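Local coordinates for tetratricopeptide repeat protein (Parabacteroides merdae ATCC 43184, PDB 4R7S) that is of unknown function but, as a tetratricopeptide repeat protein built of stacked antiparallel helix pairs, probably serves as a scaffold for binding other proteins or peptides, at residues 3-8 and 29-34; 112-117 and 131-135; 154-160 and 185-190; 196-200 and 216-220; 209-215 and 239-243. All coordinates share one frame; numbering follows the deposited sequence.

Contact 1: residues 3-8 and 29-34. With NO3 (nitrate ion), chain B.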
# COMPACT_ATOMS: atom_id res chain seq x y z
N SER A 3 15.13 -32.21 -14.86
CA SER A 3 13.67 -32.11 -14.77
C SER A 3 13.27 -30.92 -13.88
O SER A 3 12.41 -30.12 -14.27
CB SER A 3 13.06 -33.40 -14.21
OG SER A 3 13.37 -34.54 -15.00
N TYR A 4 13.95 -30.77 -12.72
CA TYR A 4 13.76 -29.69 -11.77
C TYR A 4 14.02 -28.34 -12.46
O TYR A 4 13.20 -27.43 -12.36
CB TYR A 4 14.71 -29.92 -10.59
CG TYR A 4 14.78 -28.85 -9.52
CD1 TYR A 4 13.84 -28.81 -8.49
CD2 TYR A 4 15.86 -27.98 -9.45
CE1 TYR A 4 13.94 -27.87 -7.46
CE2 TYR A 4 15.98 -27.05 -8.42
CZ TYR A 4 15.02 -27.00 -7.43
OH TYR A 4 15.15 -26.10 -6.39
N GLU A 5 15.14 -28.24 -13.19
CA GLU A 5 15.53 -27.03 -13.91
C GLU A 5 14.54 -26.68 -15.03
O GLU A 5 14.25 -25.51 -15.21
CB GLU A 5 16.94 -27.16 -14.50
CG GLU A 5 18.08 -27.00 -13.49
CD GLU A 5 18.09 -25.74 -12.66
OE1 GLU A 5 17.78 -24.65 -13.20
OE2 GLU A 5 18.42 -25.84 -11.46
N GLU A 6 14.04 -27.69 -15.77
CA GLU A 6 13.10 -27.45 -16.88
C GLU A 6 11.74 -26.96 -16.37
O GLU A 6 11.09 -26.15 -17.04
CB GLU A 6 12.90 -28.69 -17.74
CG GLU A 6 14.04 -28.93 -18.71
CD GLU A 6 14.13 -30.32 -19.31
OE1 GLU A 6 13.08 -30.87 -19.72
OE2 GLU A 6 15.26 -30.83 -19.42
N LEU A 7 11.33 -27.45 -15.19
CA LEU A 7 10.09 -27.05 -14.54
C LEU A 7 10.22 -25.61 -14.06
O LEU A 7 9.31 -24.83 -14.30
CB LEU A 7 9.71 -28.01 -13.39
CG LEU A 7 9.14 -29.37 -13.86
CD1 LEU A 7 9.26 -30.41 -12.78
CD2 LEU A 7 7.69 -29.25 -14.35
N ILE A 8 11.38 -25.23 -13.49
CA ILE A 8 11.65 -23.86 -13.08
C ILE A 8 11.65 -22.95 -14.32
O ILE A 8 11.06 -21.87 -14.29
CB ILE A 8 12.96 -23.75 -12.27
CG1 ILE A 8 12.87 -24.51 -10.92
CG2 ILE A 8 13.33 -22.27 -12.03
CD1 ILE A 8 14.25 -24.61 -10.17
N ALA A 29 5.38 -28.49 -9.01
CA ALA A 29 5.88 -29.72 -9.62
C ALA A 29 7.40 -29.84 -9.42
O ALA A 29 7.90 -30.92 -9.07
CB ALA A 29 5.52 -29.75 -11.09
N ALA A 30 8.13 -28.73 -9.63
CA ALA A 30 9.57 -28.73 -9.43
C ALA A 30 9.90 -29.18 -8.01
O ALA A 30 10.69 -30.11 -7.84
CB ALA A 30 10.14 -27.35 -9.71
N MSE A 31 9.18 -28.63 -7.01
CA MSE A 31 9.39 -28.98 -5.60
C MSE A 31 8.97 -30.40 -5.21
O MSE A 31 9.50 -30.94 -4.23
CB MSE A 31 8.72 -27.96 -4.71
CG MSE A 31 9.54 -26.70 -4.66
SE MSE A 31 8.80 -25.39 -3.54
CE MSE A 31 8.54 -26.56 -1.85
N ARG A 32 8.09 -31.05 -5.98
CA ARG A 32 7.76 -32.45 -5.72
C ARG A 32 8.85 -33.32 -6.28
O ARG A 32 9.08 -34.42 -5.76
CB ARG A 32 6.41 -32.84 -6.33
CG ARG A 32 5.20 -32.31 -5.57
CD ARG A 32 3.90 -32.91 -6.10
NE ARG A 32 3.61 -32.51 -7.48
CZ ARG A 32 2.85 -31.47 -7.81
NH1 ARG A 32 2.29 -30.72 -6.87
NH2 ARG A 32 2.64 -31.19 -9.09
N LYS A 33 9.54 -32.85 -7.36
CA LYS A 33 10.63 -33.61 -8.00
C LYS A 33 11.87 -33.63 -7.09
O LYS A 33 12.44 -34.70 -6.90
CB LYS A 33 10.97 -33.08 -9.41
CG LYS A 33 12.06 -33.86 -10.16
CD LYS A 33 11.64 -35.26 -10.64
CE LYS A 33 12.77 -35.97 -11.36
NZ LYS A 33 12.42 -37.37 -11.75
N GLU A 34 12.26 -32.49 -6.51
CA GLU A 34 13.42 -32.44 -5.61
C GLU A 34 12.99 -31.83 -4.27
O GLU A 34 13.30 -30.67 -3.98
CB GLU A 34 14.60 -31.66 -6.24
CG GLU A 34 15.07 -32.20 -7.58
CD GLU A 34 16.43 -31.77 -8.10
OE1 GLU A 34 17.24 -31.22 -7.33
OE2 GLU A 34 16.71 -32.06 -9.29
N NO3 B . 12.98 -38.19 -8.15
O1 NO3 B . 12.31 -38.86 -8.92
O2 NO3 B . 13.68 -37.26 -8.50
O3 NO3 B . 12.95 -38.50 -6.86
O HOH W 1 15.52 -33.01 -11.39

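Contact 2: residues 112-117 and 131-135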
# COMPACT_ATOMS: atom_id res chain seq x y z
N LEU A 112 11.49 1.12 5.92
CA LEU A 112 11.34 2.33 6.72
C LEU A 112 10.03 3.04 6.36
O LEU A 112 9.29 3.42 7.26
CB LEU A 112 12.54 3.27 6.53
CG LEU A 112 13.84 2.88 7.22
CD1 LEU A 112 15.00 3.62 6.62
CD2 LEU A 112 13.75 3.11 8.74
N TYR A 113 9.76 3.20 5.06
CA TYR A 113 8.57 3.88 4.56
C TYR A 113 7.30 3.16 4.98
O TYR A 113 6.39 3.80 5.49
CB TYR A 113 8.59 4.03 3.03
CG TYR A 113 7.40 4.78 2.48
CD1 TYR A 113 7.21 6.13 2.77
CD2 TYR A 113 6.48 4.15 1.64
CE1 TYR A 113 6.10 6.82 2.29
CE2 TYR A 113 5.37 4.83 1.15
CZ TYR A 113 5.18 6.17 1.47
OH TYR A 113 4.10 6.84 0.96
N CYS A 114 7.27 1.84 4.81
CA CYS A 114 6.11 1.01 5.13
C CYS A 114 5.88 0.93 6.62
O CYS A 114 4.72 1.02 7.04
CB CYS A 114 6.24 -0.37 4.51
SG CYS A 114 6.12 -0.38 2.70
N ARG A 115 6.95 0.82 7.43
CA ARG A 115 6.81 0.79 8.88
C ARG A 115 6.32 2.14 9.36
O ARG A 115 5.45 2.19 10.23
CB ARG A 115 8.12 0.40 9.59
CG ARG A 115 7.90 -0.02 11.06
CD ARG A 115 9.15 -0.50 11.76
NE ARG A 115 10.20 0.52 11.91
CZ ARG A 115 11.36 0.31 12.52
NH1 ARG A 115 11.63 -0.87 13.06
NH2 ARG A 115 12.26 1.28 12.59
N GLY A 116 6.85 3.22 8.75
CA GLY A 116 6.46 4.59 9.04
C GLY A 116 4.96 4.78 8.92
O GLY A 116 4.32 5.27 9.86
N LEU A 117 4.38 4.34 7.79
CA LEU A 117 2.94 4.38 7.53
C LEU A 117 2.18 3.57 8.57
O LEU A 117 1.16 4.06 9.07
CB LEU A 117 2.62 3.83 6.13
CG LEU A 117 3.14 4.61 4.92
CD1 LEU A 117 2.70 3.93 3.63
CD2 LEU A 117 2.66 6.07 4.92
N ASP A 131 11.19 7.19 11.41
CA ASP A 131 11.34 6.36 10.21
C ASP A 131 11.39 7.22 8.94
O ASP A 131 12.16 6.88 8.03
CB ASP A 131 10.22 5.31 10.11
CG ASP A 131 10.43 4.07 10.98
OD1 ASP A 131 11.50 3.95 11.62
OD2 ASP A 131 9.51 3.24 11.04
N PHE A 132 10.62 8.32 8.88
CA PHE A 132 10.67 9.20 7.70
C PHE A 132 11.96 10.03 7.74
O PHE A 132 12.61 10.21 6.71
CB PHE A 132 9.41 10.06 7.56
CG PHE A 132 8.14 9.25 7.48
CD1 PHE A 132 7.99 8.24 6.53
CD2 PHE A 132 7.08 9.49 8.35
CE1 PHE A 132 6.83 7.46 6.48
CE2 PHE A 132 5.90 8.73 8.29
CZ PHE A 132 5.79 7.72 7.36
N ASP A 133 12.42 10.40 8.95
CA ASP A 133 13.69 11.12 9.10
C ASP A 133 14.86 10.23 8.67
O ASP A 133 15.77 10.72 8.00
CB ASP A 133 13.90 11.61 10.53
CG ASP A 133 13.04 12.81 10.92
OD1 ASP A 133 12.67 13.61 10.02
OD2 ASP A 133 12.78 12.97 12.15
N LYS A 134 14.83 8.92 9.02
CA LYS A 134 15.87 7.94 8.66
C LYS A 134 16.03 7.88 7.16
O LYS A 134 17.16 7.83 6.70
CB LYS A 134 15.57 6.53 9.23
CG LYS A 134 16.77 5.57 9.25
CD LYS A 134 17.82 5.89 10.34
CE LYS A 134 19.08 5.08 10.19
NZ LYS A 134 20.11 5.48 11.19
N ILE A 135 14.91 7.91 6.39
CA ILE A 135 14.93 7.91 4.92
C ILE A 135 15.65 9.17 4.43
O ILE A 135 16.61 9.06 3.66
CB ILE A 135 13.52 7.78 4.29
CG1 ILE A 135 12.80 6.52 4.79
CG2 ILE A 135 13.64 7.79 2.75
CD1 ILE A 135 11.39 6.34 4.40

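Contact 3: residues 154-160 and 185-190. With EDO (1,2-ethanediol), chain D.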
# COMPACT_ATOMS: atom_id res chain seq x y z
N LYS A 154 -0.87 15.70 9.65
CA LYS A 154 -2.32 15.77 9.49
C LYS A 154 -3.00 14.85 10.55
O LYS A 154 -3.89 15.30 11.26
CB LYS A 154 -2.69 15.32 8.07
CG LYS A 154 -4.18 15.03 7.89
CD LYS A 154 -4.51 14.46 6.52
CE LYS A 154 -4.42 12.95 6.49
NZ LYS A 154 -4.55 12.48 5.10
N MSE A 155 -2.57 13.58 10.68
CA MSE A 155 -3.17 12.64 11.64
C MSE A 155 -2.96 13.06 13.12
O MSE A 155 -3.79 12.74 13.98
CB MSE A 155 -2.65 11.23 11.41
CG MSE A 155 -3.00 10.66 10.03
SE MSE A 155 -4.89 10.73 9.48
CE MSE A 155 -5.74 10.01 11.16
N ARG A 156 -1.86 13.79 13.40
CA ARG A 156 -1.50 14.35 14.70
C ARG A 156 -2.32 15.60 15.05
O ARG A 156 -2.31 16.05 16.20
CB ARG A 156 -0.04 14.79 14.65
CG ARG A 156 0.92 13.77 15.03
CD ARG A 156 1.97 14.43 15.86
NE ARG A 156 3.07 14.92 15.04
CZ ARG A 156 4.30 14.45 15.11
NH1 ARG A 156 4.59 13.46 15.95
NH2 ARG A 156 5.25 14.96 14.34
N GLY A 157 -2.92 16.22 14.05
CA GLY A 157 -3.66 17.47 14.19
C GLY A 157 -2.80 18.70 13.95
O GLY A 157 -3.26 19.81 14.23
N ASN A 158 -1.54 18.55 13.44
CA ASN A 158 -0.68 19.71 13.13
C ASN A 158 -0.89 20.06 11.68
O ASN A 158 0.00 19.90 10.85
CB ASN A 158 0.82 19.48 13.47
CG ASN A 158 1.10 19.17 14.92
OD1 ASN A 158 0.31 19.47 15.83
ND2 ASN A 158 2.24 18.55 15.17
N TYR A 159 -2.11 20.53 11.40
CA TYR A 159 -2.65 20.85 10.09
C TYR A 159 -1.82 21.87 9.33
O TYR A 159 -1.64 21.69 8.13
CB TYR A 159 -4.10 21.32 10.21
CG TYR A 159 -5.00 20.26 10.81
CD1 TYR A 159 -5.12 19.00 10.22
CD2 TYR A 159 -5.72 20.50 11.98
CE1 TYR A 159 -5.92 18.00 10.79
CE2 TYR A 159 -6.55 19.52 12.54
CZ TYR A 159 -6.64 18.26 11.94
OH TYR A 159 -7.40 17.25 12.49
N ASP A 160 -1.27 22.87 10.01
CA ASP A 160 -0.46 23.91 9.38
C ASP A 160 0.86 23.36 8.91
O ASP A 160 1.38 23.79 7.87
CB ASP A 160 -0.23 25.08 10.34
CG ASP A 160 -1.48 25.90 10.64
OD1 ASP A 160 -2.41 25.94 9.77
OD2 ASP A 160 -1.51 26.55 11.72
N ASP A 185 -7.58 15.98 1.19
CA ASP A 185 -7.96 15.20 2.37
C ASP A 185 -7.61 15.97 3.63
O ASP A 185 -8.38 15.93 4.60
CB ASP A 185 -7.30 13.81 2.37
CG ASP A 185 -7.91 12.87 3.41
OD1 ASP A 185 -9.12 12.57 3.29
OD2 ASP A 185 -7.19 12.50 4.37
N LEU A 186 -6.47 16.67 3.62
CA LEU A 186 -6.05 17.51 4.74
C LEU A 186 -7.03 18.65 4.93
O LEU A 186 -7.44 18.92 6.06
CB LEU A 186 -4.63 18.07 4.53
CG LEU A 186 -4.26 19.27 5.40
CD1 LEU A 186 -4.02 18.85 6.84
CD2 LEU A 186 -3.05 19.92 4.88
N TYR A 187 -7.43 19.32 3.82
CA TYR A 187 -8.37 20.43 3.88
C TYR A 187 -9.73 19.97 4.42
O TYR A 187 -10.32 20.66 5.25
CB TYR A 187 -8.49 21.12 2.53
CG TYR A 187 -7.28 21.95 2.16
CD1 TYR A 187 -6.59 22.68 3.12
CD2 TYR A 187 -6.89 22.09 0.83
CE1 TYR A 187 -5.50 23.49 2.77
CE2 TYR A 187 -5.81 22.90 0.47
CZ TYR A 187 -5.11 23.59 1.45
OH TYR A 187 -4.05 24.39 1.09
N PHE A 188 -10.18 18.77 4.02
CA PHE A 188 -11.44 18.24 4.52
C PHE A 188 -11.34 18.00 6.01
O PHE A 188 -12.22 18.44 6.75
CB PHE A 188 -11.85 16.98 3.78
CG PHE A 188 -13.05 16.27 4.37
CD1 PHE A 188 -14.33 16.71 4.11
CD2 PHE A 188 -12.89 15.10 5.11
CE1 PHE A 188 -15.44 16.03 4.61
CE2 PHE A 188 -13.99 14.43 5.64
CZ PHE A 188 -15.27 14.90 5.38
N MSE A 189 -10.24 17.35 6.47
CA MSE A 189 -10.06 17.10 7.90
C MSE A 189 -9.93 18.40 8.71
O MSE A 189 -10.07 18.38 9.92
CB MSE A 189 -8.84 16.23 8.16
CG MSE A 189 -9.06 14.80 7.76
SE MSE A 189 -7.53 13.70 8.26
CE MSE A 189 -7.69 13.81 10.30
N MSE A 190 -9.64 19.51 8.03
CA MSE A 190 -9.48 20.82 8.64
C MSE A 190 -10.80 21.59 8.72
O MSE A 190 -10.83 22.67 9.32
CB MSE A 190 -8.47 21.67 7.83
CG MSE A 190 -7.04 21.33 8.11
SE MSE A 190 -5.87 22.44 7.03
CE MSE A 190 -5.88 24.06 8.19
C1 EDO D . -3.91 9.17 3.79
O1 EDO D . -3.84 9.25 5.21
C2 EDO D . -2.54 8.73 3.17
O2 EDO D . -2.15 7.41 3.55
O HOH W 2 -9.80 18.59 13.26

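Contact 4: residues 196-200 and 216-220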
# COMPACT_ATOMS: atom_id res chain seq x y z
N ALA A 196 -10.92 22.36 -0.19
CA ALA A 196 -10.72 20.97 -0.56
C ALA A 196 -11.28 20.70 -1.95
O ALA A 196 -10.61 20.05 -2.76
CB ALA A 196 -11.40 20.06 0.46
N MSE A 197 -12.47 21.27 -2.24
CA MSE A 197 -13.15 21.10 -3.53
C MSE A 197 -12.35 21.70 -4.67
O MSE A 197 -12.38 21.14 -5.76
CB MSE A 197 -14.55 21.72 -3.52
CG MSE A 197 -15.58 20.86 -2.78
SE MSE A 197 -15.83 19.06 -3.56
CE MSE A 197 -15.47 19.52 -5.68
N ALA A 198 -11.64 22.81 -4.41
CA ALA A 198 -10.79 23.45 -5.40
C ALA A 198 -9.73 22.45 -5.85
O ALA A 198 -9.57 22.24 -7.04
CB ALA A 198 -10.15 24.71 -4.82
N ASP A 199 -9.05 21.79 -4.88
CA ASP A 199 -8.04 20.74 -5.13
C ASP A 199 -8.65 19.54 -5.83
O ASP A 199 -8.06 19.05 -6.81
CB ASP A 199 -7.36 20.29 -3.84
CG ASP A 199 -6.13 21.10 -3.43
OD1 ASP A 199 -5.71 21.99 -4.21
OD2 ASP A 199 -5.59 20.84 -2.36
N ILE A 200 -9.85 19.09 -5.37
CA ILE A 200 -10.57 17.96 -5.96
C ILE A 200 -10.91 18.25 -7.44
O ILE A 200 -10.70 17.40 -8.30
CB ILE A 200 -11.80 17.63 -5.11
CG1 ILE A 200 -11.36 16.97 -3.77
CG2 ILE A 200 -12.81 16.71 -5.86
CD1 ILE A 200 -12.47 16.76 -2.73
N LEU A 216 -14.23 11.19 -0.88
CA LEU A 216 -13.92 12.54 -0.40
C LEU A 216 -14.89 13.57 -0.99
O LEU A 216 -15.49 14.33 -0.22
CB LEU A 216 -12.46 12.92 -0.71
CG LEU A 216 -11.94 14.15 0.08
CD1 LEU A 216 -12.03 13.93 1.60
CD2 LEU A 216 -10.55 14.54 -0.34
N ARG A 217 -15.07 13.58 -2.33
CA ARG A 217 -16.05 14.48 -2.94
C ARG A 217 -17.50 14.16 -2.47
O ARG A 217 -18.30 15.08 -2.28
CB ARG A 217 -15.97 14.43 -4.47
CG ARG A 217 -16.69 15.64 -5.09
CD ARG A 217 -16.42 15.76 -6.56
NE ARG A 217 -17.06 14.69 -7.31
CZ ARG A 217 -17.16 14.67 -8.62
NH1 ARG A 217 -16.64 15.65 -9.35
NH2 ARG A 217 -17.77 13.66 -9.24
N GLY A 218 -17.80 12.89 -2.28
CA GLY A 218 -19.12 12.46 -1.82
C GLY A 218 -19.43 12.95 -0.42
O GLY A 218 -20.53 13.45 -0.14
N LYS A 219 -18.41 12.86 0.47
CA LYS A 219 -18.49 13.28 1.86
C LYS A 219 -18.70 14.79 1.95
O LYS A 219 -19.46 15.25 2.82
CB LYS A 219 -17.25 12.86 2.61
CG LYS A 219 -17.30 11.44 3.12
CD LYS A 219 -16.19 11.25 4.13
CE LYS A 219 -15.84 9.81 4.38
NZ LYS A 219 -14.38 9.67 4.67
N ILE A 220 -18.07 15.55 1.03
CA ILE A 220 -18.21 17.01 0.99
C ILE A 220 -19.60 17.33 0.48
O ILE A 220 -20.31 18.11 1.13
CB ILE A 220 -17.09 17.70 0.18
CG1 ILE A 220 -15.77 17.70 0.98
CG2 ILE A 220 -17.50 19.12 -0.23
CD1 ILE A 220 -14.50 17.72 0.13

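Contact 5: residues 209-215 and 239-243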
# COMPACT_ATOMS: atom_id res chain seq x y z
N PRO A 209 -9.34 10.53 -11.13
CA PRO A 209 -9.32 10.39 -9.66
C PRO A 209 -9.38 8.94 -9.15
O PRO A 209 -9.87 8.03 -9.84
CB PRO A 209 -10.59 11.15 -9.22
CG PRO A 209 -10.96 12.01 -10.37
CD PRO A 209 -10.55 11.25 -11.58
N THR A 210 -8.89 8.75 -7.92
CA THR A 210 -8.96 7.46 -7.24
C THR A 210 -10.35 7.33 -6.62
O THR A 210 -11.07 8.33 -6.51
CB THR A 210 -7.84 7.32 -6.17
OG1 THR A 210 -8.11 8.16 -5.04
CG2 THR A 210 -6.44 7.57 -6.73
N ALA A 211 -10.69 6.11 -6.18
CA ALA A 211 -11.95 5.80 -5.49
C ALA A 211 -12.07 6.67 -4.23
O ALA A 211 -13.14 7.20 -3.93
CB ALA A 211 -11.98 4.33 -5.13
N ASN A 212 -10.92 6.85 -3.52
CA ASN A 212 -10.78 7.65 -2.30
C ASN A 212 -11.23 9.08 -2.53
O ASN A 212 -11.89 9.66 -1.66
CB ASN A 212 -9.33 7.62 -1.83
CG ASN A 212 -8.97 6.43 -0.98
OD1 ASN A 212 -9.74 5.49 -0.81
ND2 ASN A 212 -7.80 6.44 -0.41
N LEU A 213 -10.90 9.64 -3.72
CA LEU A 213 -11.27 11.00 -4.06
C LEU A 213 -12.77 11.09 -4.35
O LEU A 213 -13.37 12.14 -4.07
CB LEU A 213 -10.43 11.56 -5.21
CG LEU A 213 -10.37 13.10 -5.24
CD1 LEU A 213 -9.56 13.65 -4.05
CD2 LEU A 213 -9.91 13.62 -6.59
N TYR A 214 -13.39 10.00 -4.85
CA TYR A 214 -14.84 10.00 -5.08
C TYR A 214 -15.54 9.99 -3.72
O TYR A 214 -16.49 10.74 -3.53
CB TYR A 214 -15.30 8.84 -5.96
CG TYR A 214 -15.23 9.11 -7.45
CD1 TYR A 214 -16.26 9.78 -8.11
CD2 TYR A 214 -14.14 8.68 -8.21
CE1 TYR A 214 -16.19 10.05 -9.48
CE2 TYR A 214 -14.07 8.92 -9.58
CZ TYR A 214 -15.11 9.59 -10.22
OH TYR A 214 -15.08 9.79 -11.59
N VAL A 215 -15.02 9.21 -2.73
CA VAL A 215 -15.55 9.17 -1.36
C VAL A 215 -15.43 10.57 -0.75
O VAL A 215 -16.41 11.09 -0.23
CB VAL A 215 -14.88 8.09 -0.46
CG1 VAL A 215 -15.18 8.30 1.03
CG2 VAL A 215 -15.28 6.69 -0.89
N SER A 239 -17.96 0.93 -7.29
CA SER A 239 -17.67 0.33 -8.59
C SER A 239 -16.15 0.29 -8.86
O SER A 239 -15.72 -0.40 -9.78
CB SER A 239 -18.38 1.10 -9.70
OG SER A 239 -17.64 2.23 -10.13
N MSE A 240 -15.36 1.04 -8.05
CA MSE A 240 -13.90 1.14 -8.18
C MSE A 240 -13.16 0.32 -7.10
O MSE A 240 -11.93 0.35 -7.04
CB MSE A 240 -13.48 2.61 -8.14
CG MSE A 240 -13.83 3.34 -9.42
SE MSE A 240 -13.48 5.24 -9.35
CE MSE A 240 -11.50 5.16 -9.53
N GLY A 241 -13.93 -0.42 -6.29
CA GLY A 241 -13.37 -1.29 -5.26
C GLY A 241 -13.11 -0.70 -3.89
O GLY A 241 -12.31 -1.27 -3.13
N TYR A 242 -13.79 0.41 -3.52
CA TYR A 242 -13.66 1.00 -2.18
C TYR A 242 -14.34 0.08 -1.18
O TYR A 242 -15.36 -0.52 -1.54
CB TYR A 242 -14.29 2.41 -2.13
CG TYR A 242 -13.96 3.19 -0.87
CD1 TYR A 242 -12.84 4.01 -0.80
CD2 TYR A 242 -14.79 3.11 0.25
CE1 TYR A 242 -12.53 4.72 0.37
CE2 TYR A 242 -14.50 3.82 1.41
CZ TYR A 242 -13.37 4.62 1.47
OH TYR A 242 -13.09 5.33 2.61
N ASN A 243 -13.82 -0.02 0.08
CA ASN A 243 -14.38 -0.84 1.16
C ASN A 243 -15.92 -0.87 1.12
O ASN A 243 -16.58 0.15 1.38
CB ASN A 243 -13.89 -0.41 2.55
CG ASN A 243 -14.23 -1.41 3.65
OD1 ASN A 243 -15.37 -1.52 4.10
ND2 ASN A 243 -13.26 -2.18 4.08

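Contact 1: residues 3-8 and 29-34
The Tyr4 ring and the Glu34 carboxylate lie stacked, their planes 21° apart, although the two side chains run across each other at about a right angle. Glu34 OE1 sits over the rim of one ring face, while OE2 comes down beside the stem, 3.2 Å from Tyr4 CB. Tyr4 CG is anti to the backbone N (chi1 175°), which lays the ring against the end of the partner helix, and there Ala30 O meets its edge in plane, 3.5 Å from CD1. The opposite face is covered by Ile8 CD1 of the same helix. A water bridges the start of helix 2-16 to the Glu34 side chain, accepting from Tyr4 N and donating to Glu34 OE2 at 2.6 Å. Helices 2-16 and 20-33 form an antiparallel hairpin of the tetratricopeptide repeat type, with local axes 8.7 Å apart and 168° between their directions. Small residues permit this approach: Ala30 CB touches Leu7 CB at 3.8 Å, and Leu7 CD2 touches Ala29 CB. At the outer end Ser3 CB rests on CE of Lys33, the residue whose NZ donates to a nitrate ion, probably from the crystallisation liquor. Beyond the pair, Tyr4 OH bonds to Asn40 and Glu34 OE1 to Asn37.

Contact 2: residues 112-117 and 131-135
Arg115 and Asp131 are brought together by torsions that differ in kind: the arginine starts with CG anti to its own backbone N and bends at chi3, 64°, whereas Asp131 holds CG beside its backbone N. The guanidinium thereby meets the carboxylate side-on, the two planes 12° apart. NE donates to Asp131 OD2 at 2.9 Å and NH2 to OD1 at the same length, both bonds nearly straight at 171° and both on the syn side of the oxygens, a little out of the carboxylate plane. With each oxygen gripped by its own nitrogen, rotation of this buried carboxylate is fixed; Arg115 NH1 turns instead to Asn99 on helix 91-104. Helices 109-121 and 125-138 pack as an antiparallel hairpin, within a region of tetratricopeptide repeat sequence, their local axes 8.7 Å apart. Gly116 lies at the nearest backbone approach, opposite Asp131. The Phe132 ring packs on the bare backbone of Gly116, CZ 3.4 Å from Gly116 C, and a CB here would run into CE1 of the ring. Toward the other end, Leu112 packs with CB against Ile135 CG1 at 3.7 Å and with CD1 against the aliphatic part of Lys134. Ile135 CD1 reaches on to the Tyr113 backbone and CB, at the edge of the tyrosine ring, while Phe132 CE1 approaches Tyr113 CD1 obliquely at 4.0 Å.

Contact 3: residues 154-160 and 185-190
The Tyr159 ring meets Leu186 CD1 at its edge, 3.6 Å from CD1 of the tyrosine, while Gly157 CA lies over the rim of one face. Met190, a selenomethionine here like Met189, approaches obliquely: its side chain slides past Tyr159 in the opposite direction, CG 3.5 Å from the ring's CG, and its selenium stands 5.4 Å from the ring centroid, 50° off the normal, in a Met-aromatic contact. At the far end of the ring a water bonds to Tyr159 OH and, weakly, to Met189 O. Gly157, with positive phi, closes helix 143-156 in a Schellman motif, and the short turn to helix 159-172 lets both helices present side chains to helix 178-189. Lys154 comes from the first of them, its chain bent at chi3 (89°) and lying across the selenium of Met189, 3.6 Å from CD, before NZ reaches Asp185. That salt bridge is 2.7 Å from NZ to OD2 and uses the anti lone pair of the oxygen. NZ also donates weakly to an ethanediol, probably from the crystallisation liquor. A leucine in place of Lys154 would probably leave the Asp185 carboxylate without its mate and more free to turn. The contact thus sets one charge pair, whose attraction may be the stronger for the burial of Lys154, beside apolar packing of methionines and an aromatic ring, which probably depends less on exact angles.

Contact 4: residues 196-200 and 216-220
Ile200 and Ile220 reach toward each other tip to tip, their CD1 atoms 3.6 Å apart, and with Met197 they contribute the largest buried surfaces of this contact. Ile200 CD1 also touches Leu216 CD2 at 3.8 Å, whereas its CG2, anti to the backbone N, turns to the aliphatic part of Arg217 and rests 3.8 Å from CD. Ile220 CD1 goes on to Ala196 CB, 3.9 Å away, and its CG2 meets Met197 CG at 3.6 Å, the two side chains sliding past each other in opposite directions. A bend at chi2 brings the selenium of Met197, a selenomethionine here, to 3.8 Å from Arg217 CG, and chi3 then carries CE toward the Arg217 methylenes. An alanine in place of Ile200 is likely to open a gap between Leu216 and Ile220 and leave the Arg217 methylenes without part of their support. The arginine's charged end leaves this apolar seam, forming a salt bridge with Asp233 and a cation-pi contact with Phe204. Tyr187 and Phe188 of helix 178-189 border the seam. Helices 193-206 and 211-223 cross at -144° with local axes 10.8 Å apart, packing consistent with the tetratricopeptide-type helical array suggested by the family.

Contact 5: residues 209-215 and 239-243
Val215 and Tyr242 make the CH-pi contact of this interface: CG2 of the valine stands over the centre of the ring, 3.4 Å from its centroid and only 4° off the normal. Tyr242 CG lies anti to the backbone N, which carries the ring out from the loop to the flank of helix 211-223. Its edge is met in plane by Asn212 OD1, 3.1 Å from CE1, with the amide turned 73° against the ring, so that an oxygen faces the aromatic hydrogens without a conventional hydrogen bond.

The second aromatic contact is of the Met-aromatic kind. The selenium of Met240, a selenomethionine here, lies obliquely to the Tyr214 ring, 4.5 Å from its centroid, and the two side chains cross at about a right angle. Tyr214 in turn packs edge-to-face with Phe204 of helix 193-206.

Among apolar contacts, Ala211 CB touches Met240 CB at 3.8 Å and lies near Tyr242 CB. The bend at chi3 (76°) brings Met240 CE into van der Waals packing on the backbone at the helix start, 3.6 Å from Ala211 N and 3.3 Å from Pro209 O.

Capping features shape both partners. Thr210 OG1 accepts a weak bond from Leu213 N and also bonds to Glu181, while Gly241, with positive phi, ends helix 227-238 in a Schellman motif between Met240 and Tyr242. No hydrogen bond joins the segments, and the loop is therefore probably held to the helix mainly by dispersion and weak electrostatic attraction at the aromatic faces and edges, to which the Met240 chalcogen, selenium in this crystal, may add.

The contacts follow the helical array from one end toward the other. Contacts 1 and 2 are both antiparallel helix hairpins, with centres 39 Å apart. Contacts 1 and 4 stand on opposite sides of the chain's centre, 54 Å between their centres. From contact 2 to contact 3 the centres are 20 Å apart and the nearest atoms about 8 Å. Contacts 3 and 4 touch directly: Phe188 CD1 packs on Ile220 CG1 at 3.6 Å, and Tyr187 CB on Ala196 CB. Contacts 4 and 5 share helix 211-223, and Ile200 CG1 of contact 4, on helix 193-206, meets Leu213 CD1 of contact 5 at 3.8 Å. No active site is known; the nitrate and ethanediol are probably crystallisation solutes.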